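Side-chain contact in 2-oxoadipate dioxygenase/decarboxylase, chloroplastic/amyloplastic (Oryza sativa, PDB 6W1K), which uses iron(II) and oxygen to decarboxylate and hydroxylate 2-oxoadipate to D-2-hydroxyglutarate, a step of plant lysine breakdown: residues I198-L203 / N211-F216. Residues are numbered along the deposited sequence; the frame is centred on the assembly and turned at random.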
ATOM      1  N   ILE A 198      -5.268   0.504  -7.915  1.00 28.63           N
ATOM      2  CA  ILE A 198      -5.644   0.948  -9.241  1.00 30.10           C
ATOM      3  C   ILE A 198      -6.460   2.223  -9.099  1.00 30.72           C
ATOM      4  O   ILE A 198      -7.435   2.275  -8.340  1.00 30.37           O
ATOM      5  CB  ILE A 198      -6.437  -0.132  -9.981  1.00 33.78           C
ATOM      6  CG1 ILE A 198      -5.583  -1.375 -10.217  1.00 35.66           C
ATOM      7  CG2 ILE A 198      -6.972   0.413 -11.291  1.00 34.80           C
ATOM      8  CD1 ILE A 198      -6.411  -2.507 -10.832  1.00 37.16           C
ATOM      9  N   SER A 199      -6.057   3.252  -9.833  1.00 31.49           N
ATOM     10  CA  SER A 199      -6.788   4.503  -9.891  1.00 34.58           C
ATOM     11  C   SER A 199      -7.950   4.343 -10.865  1.00 34.73           C
ATOM     12  O   SER A 199      -7.779   4.499 -12.076  1.00 35.31           O
ATOM     13  CB  SER A 199      -5.846   5.622 -10.337  1.00 37.50           C
ATOM     14  OG  SER A 199      -6.582   6.806 -10.461  1.00 41.40           O
ATOM     15  N   THR A 200      -9.155   4.057 -10.352  1.00 35.73           N
ATOM     16  CA  THR A 200     -10.246   3.735 -11.275  1.00 37.62           C
ATOM     17  C   THR A 200     -10.624   4.917 -12.158  1.00 38.50           C
ATOM     18  O   THR A 200     -10.982   4.722 -13.324  1.00 37.81           O
ATOM     19  CB  THR A 200     -11.491   3.217 -10.541  1.00 38.35           C
ATOM     20  OG1 THR A 200     -12.181   4.271  -9.852  1.00 39.26           O
ATOM     21  CG2 THR A 200     -11.095   2.111  -9.581  1.00 39.30           C
ATOM     22  N   HIS A 201     -10.590   6.147 -11.626  1.00 39.76           N
ATOM     23  CA  HIS A 201     -11.001   7.309 -12.418  1.00 41.88           C
ATOM     24  C   HIS A 201     -10.076   7.576 -13.599  1.00 43.12           C
ATOM     25  O   HIS A 201     -10.443   8.353 -14.484  1.00 42.78           O
ATOM     26  CB  HIS A 201     -11.086   8.568 -11.535  1.00 43.48           C
ATOM     27  CG  HIS A 201      -9.821   8.866 -10.785  1.00 45.60           C
ATOM     28  ND1 HIS A 201      -9.539   8.312  -9.551  1.00 46.01           N
ATOM     29  CD2 HIS A 201      -8.763   9.652 -11.095  1.00 45.58           C
ATOM     30  CE1 HIS A 201      -8.357   8.736  -9.142  1.00 46.96           C
ATOM     31  NE2 HIS A 201      -7.870   9.559 -10.055  1.00 47.23           N
ATOM     32  N   ARG A 202      -8.890   6.981 -13.634  1.00 44.64           N
ATOM     33  CA  ARG A 202      -8.030   7.078 -14.808  1.00 48.83           C
ATOM     34  C   ARG A 202      -8.324   6.003 -15.851  1.00 52.33           C
ATOM     35  O   ARG A 202      -7.752   6.051 -16.942  1.00 50.91           O
ATOM     36  CB  ARG A 202      -6.565   7.027 -14.370  1.00 51.00           C
ATOM     37  CG  ARG A 202      -6.205   8.240 -13.502  1.00 52.54           C
ATOM     38  CD  ARG A 202      -4.727   8.337 -13.200  1.00 57.57           C
ATOM     39  NE  ARG A 202      -4.116   9.326 -14.073  1.00 61.51           N
ATOM     40  CZ  ARG A 202      -3.221  10.214 -13.671  1.00 66.45           C
ATOM     41  NH1 ARG A 202      -2.820  10.224 -12.404  1.00 66.94           N
ATOM     42  NH2 ARG A 202      -2.718  11.075 -14.541  1.00 64.71           N
ATOM     43  N   LEU A 203      -9.213   5.050 -15.561  1.00 48.88           N
ATOM     44  CA  LEU A 203      -9.665   4.122 -16.585  1.00 46.34           C
ATOM     45  C   LEU A 203     -10.613   4.834 -17.544  1.00 48.36           C
ATOM     46  O   LEU A 203     -11.162   5.893 -17.235  1.00 49.01           O
ATOM     47  CB  LEU A 203     -10.377   2.919 -15.965  1.00 41.58           C
ATOM     48  CG  LEU A 203      -9.521   2.121 -14.986  1.00 40.78           C
ATOM     49  CD1 LEU A 203     -10.387   1.095 -14.260  1.00 38.43           C
ATOM     50  CD2 LEU A 203      -8.326   1.461 -15.682  1.00 40.31           C
ATOM     51  N   ASN A 211     -18.100   1.757  -8.235  1.00 48.05           N
ATOM     52  CA  ASN A 211     -19.197   0.831  -7.971  1.00 53.27           C
ATOM     53  C   ASN A 211     -19.317  -0.201  -9.082  1.00 52.85           C
ATOM     54  O   ASN A 211     -19.517  -1.395  -8.817  1.00 53.26           O
ATOM     55  CB  ASN A 211     -20.506   1.593  -7.794  1.00 58.49           C
ATOM     56  CG  ASN A 211     -20.687   2.128  -6.381  1.00 64.06           C
ATOM     57  OD1 ASN A 211     -20.375   1.446  -5.400  1.00 64.33           O
ATOM     58  ND2 ASN A 211     -21.195   3.353  -6.271  1.00 69.19           N
ATOM     59  N   LYS A 212     -19.137   0.238 -10.317  1.00 53.60           N
ATOM     60  CA  LYS A 212     -19.112  -0.650 -11.491  1.00 54.32           C
ATOM     61  C   LYS A 212     -17.857  -1.514 -11.398  1.00 48.94           C
ATOM     62  O   LYS A 212     -17.941  -2.690 -11.684  1.00 47.16           O
ATOM     63  CB  LYS A 212     -19.081   0.147 -12.792  1.00 63.21           C
ATOM     64  CG  LYS A 212     -20.397   0.202 -13.542  1.00 77.42           C
ATOM     65  CD  LYS A 212     -21.352   1.202 -12.974  1.00 90.64           C
ATOM     66  CE  LYS A 212     -22.608   1.354 -13.808  1.00 92.88           C
ATOM     67  NZ  LYS A 212     -22.334   2.036 -15.093  1.00 91.66           N
ATOM     68  N   PHE A 213     -16.727  -0.933 -11.002  1.00 45.34           N
ATOM     69  CA  PHE A 213     -15.487  -1.687 -10.865  1.00 43.94           C
ATOM     70  C   PHE A 213     -15.646  -2.825  -9.857  1.00 45.11           C
ATOM     71  O   PHE A 213     -15.252  -3.963 -10.120  1.00 44.68           O
ATOM     72  CB  PHE A 213     -14.333  -0.776 -10.432  1.00 41.75           C
ATOM     73  CG  PHE A 213     -12.995  -1.448 -10.516  1.00 41.76           C
ATOM     74  CD1 PHE A 213     -12.186  -1.258 -11.628  1.00 42.92           C
ATOM     75  CD2 PHE A 213     -12.553  -2.311  -9.503  1.00 39.61           C
ATOM     76  CE1 PHE A 213     -10.975  -1.892 -11.733  1.00 41.67           C
ATOM     77  CE2 PHE A 213     -11.351  -2.963  -9.620  1.00 39.37           C
ATOM     78  CZ  PHE A 213     -10.545  -2.736 -10.731  1.00 40.69           C
ATOM     79  N   ASN A 214     -16.238  -2.529  -8.701  1.00 46.37           N
ATOM     80  CA  ASN A 214     -16.430  -3.565  -7.688  1.00 47.03           C
ATOM     81  C   ASN A 214     -17.250  -4.731  -8.226  1.00 49.80           C
ATOM     82  O   ASN A 214     -16.933  -5.900  -7.960  1.00 49.09           O
ATOM     83  CB  ASN A 214     -17.097  -2.970  -6.453  1.00 45.91           C
ATOM     84  CG  ASN A 214     -16.138  -2.160  -5.620  1.00 44.76           C
ATOM     85  OD1 ASN A 214     -14.927  -2.184  -5.844  1.00 43.26           O
ATOM     86  ND2 ASN A 214     -16.671  -1.411  -4.672  1.00 44.58           N
ATOM     87  N   LYS A 215     -18.307  -4.442  -8.990  1.00 51.62           N
ATOM     88  CA  LYS A 215     -19.130  -5.524  -9.526  1.00 54.72           C
ATOM     89  C   LYS A 215     -18.362  -6.323 -10.581  1.00 51.92           C
ATOM     90  O   LYS A 215     -18.510  -7.544 -10.677  1.00 51.30           O
ATOM     91  CB  LYS A 215     -20.429  -4.965 -10.102  1.00 63.31           C
ATOM     92  CG  LYS A 215     -21.336  -6.013 -10.736  1.00 73.49           C
ATOM     93  CD  LYS A 215     -21.972  -5.476 -12.001  1.00 84.88           C
ATOM     94  CE  LYS A 215     -23.344  -6.107 -12.282  1.00 91.62           C
ATOM     95  NZ  LYS A 215     -23.485  -7.501 -11.742  1.00 92.31           N
ATOM     96  N   PHE A 216     -17.528  -5.650 -11.373  1.00 51.54           N
ATOM     97  CA  PHE A 216     -16.625  -6.343 -12.292  1.00 51.14           C
ATOM     98  C   PHE A 216     -15.719  -7.330 -11.546  1.00 47.17           C
ATOM     99  O   PHE A 216     -15.542  -8.470 -11.984  1.00 45.98           O
ATOM    100  CB  PHE A 216     -15.808  -5.295 -13.070  1.00 52.57           C
ATOM    101  CG  PHE A 216     -14.708  -5.873 -13.931  1.00 57.51           C
ATOM    102  CD1 PHE A 216     -13.388  -5.886 -13.476  1.00 57.98           C
ATOM    103  CD2 PHE A 216     -14.989  -6.389 -15.191  1.00 57.88           C
ATOM    104  CE1 PHE A 216     -12.372  -6.419 -14.247  1.00 57.87           C
ATOM    105  CE2 PHE A 216     -13.979  -6.913 -15.973  1.00 60.89           C
ATOM    106  CZ  PHE A 216     -12.659  -6.926 -15.498  1.00 59.23           C
TER
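The ring of F213 reaches from helix 210-219 to two aliphatic side chains, I198 and L203, and the methyl of T200, each coming from a different direction. T200 comes over one face: its methyl CG2 sits 4.0 Å above the ring plane, displaced toward the rim, and lies 4.1 Å from F213 CD1. L203 instead comes in at the CD1-CE1 edge, where its CD1 lies near the ring plane and 4.0 Å from F213 CE1. The far end of the ring belongs to I198, whose CD1 approaches F213 CZ obliquely at 4.1 Å; this side chain and that of L203 each run at about a right angle to the phenylalanine. In F213, CG lies anti to the backbone N (chi1 -170°), which carries the ring across to 198-203. T200 OG1 stands between its backbone N and carbonyl carbon (chi1 73°) and hydrogen-bonds to R208 O, while CG2, anti to the carbonyl carbon, meets the ring. V47 of helix 38-51 and the ring of F268, inclined by about 45°, add further contacts to F213. A leucine here lacks the flat face and the far ring carbon, and would probably leave a gap beneath T200 CG2 and beside I198 CD1. A single aromatic side chain thus packs helix 210-219 on the end of strand 195-199, a member of the mixed sheet of this glyoxalase-clan (VOC-like) enzyme, and on the 3-10 turn and loop that follow, with the I198 side chain about 7 Å from that of the iron ligand E267.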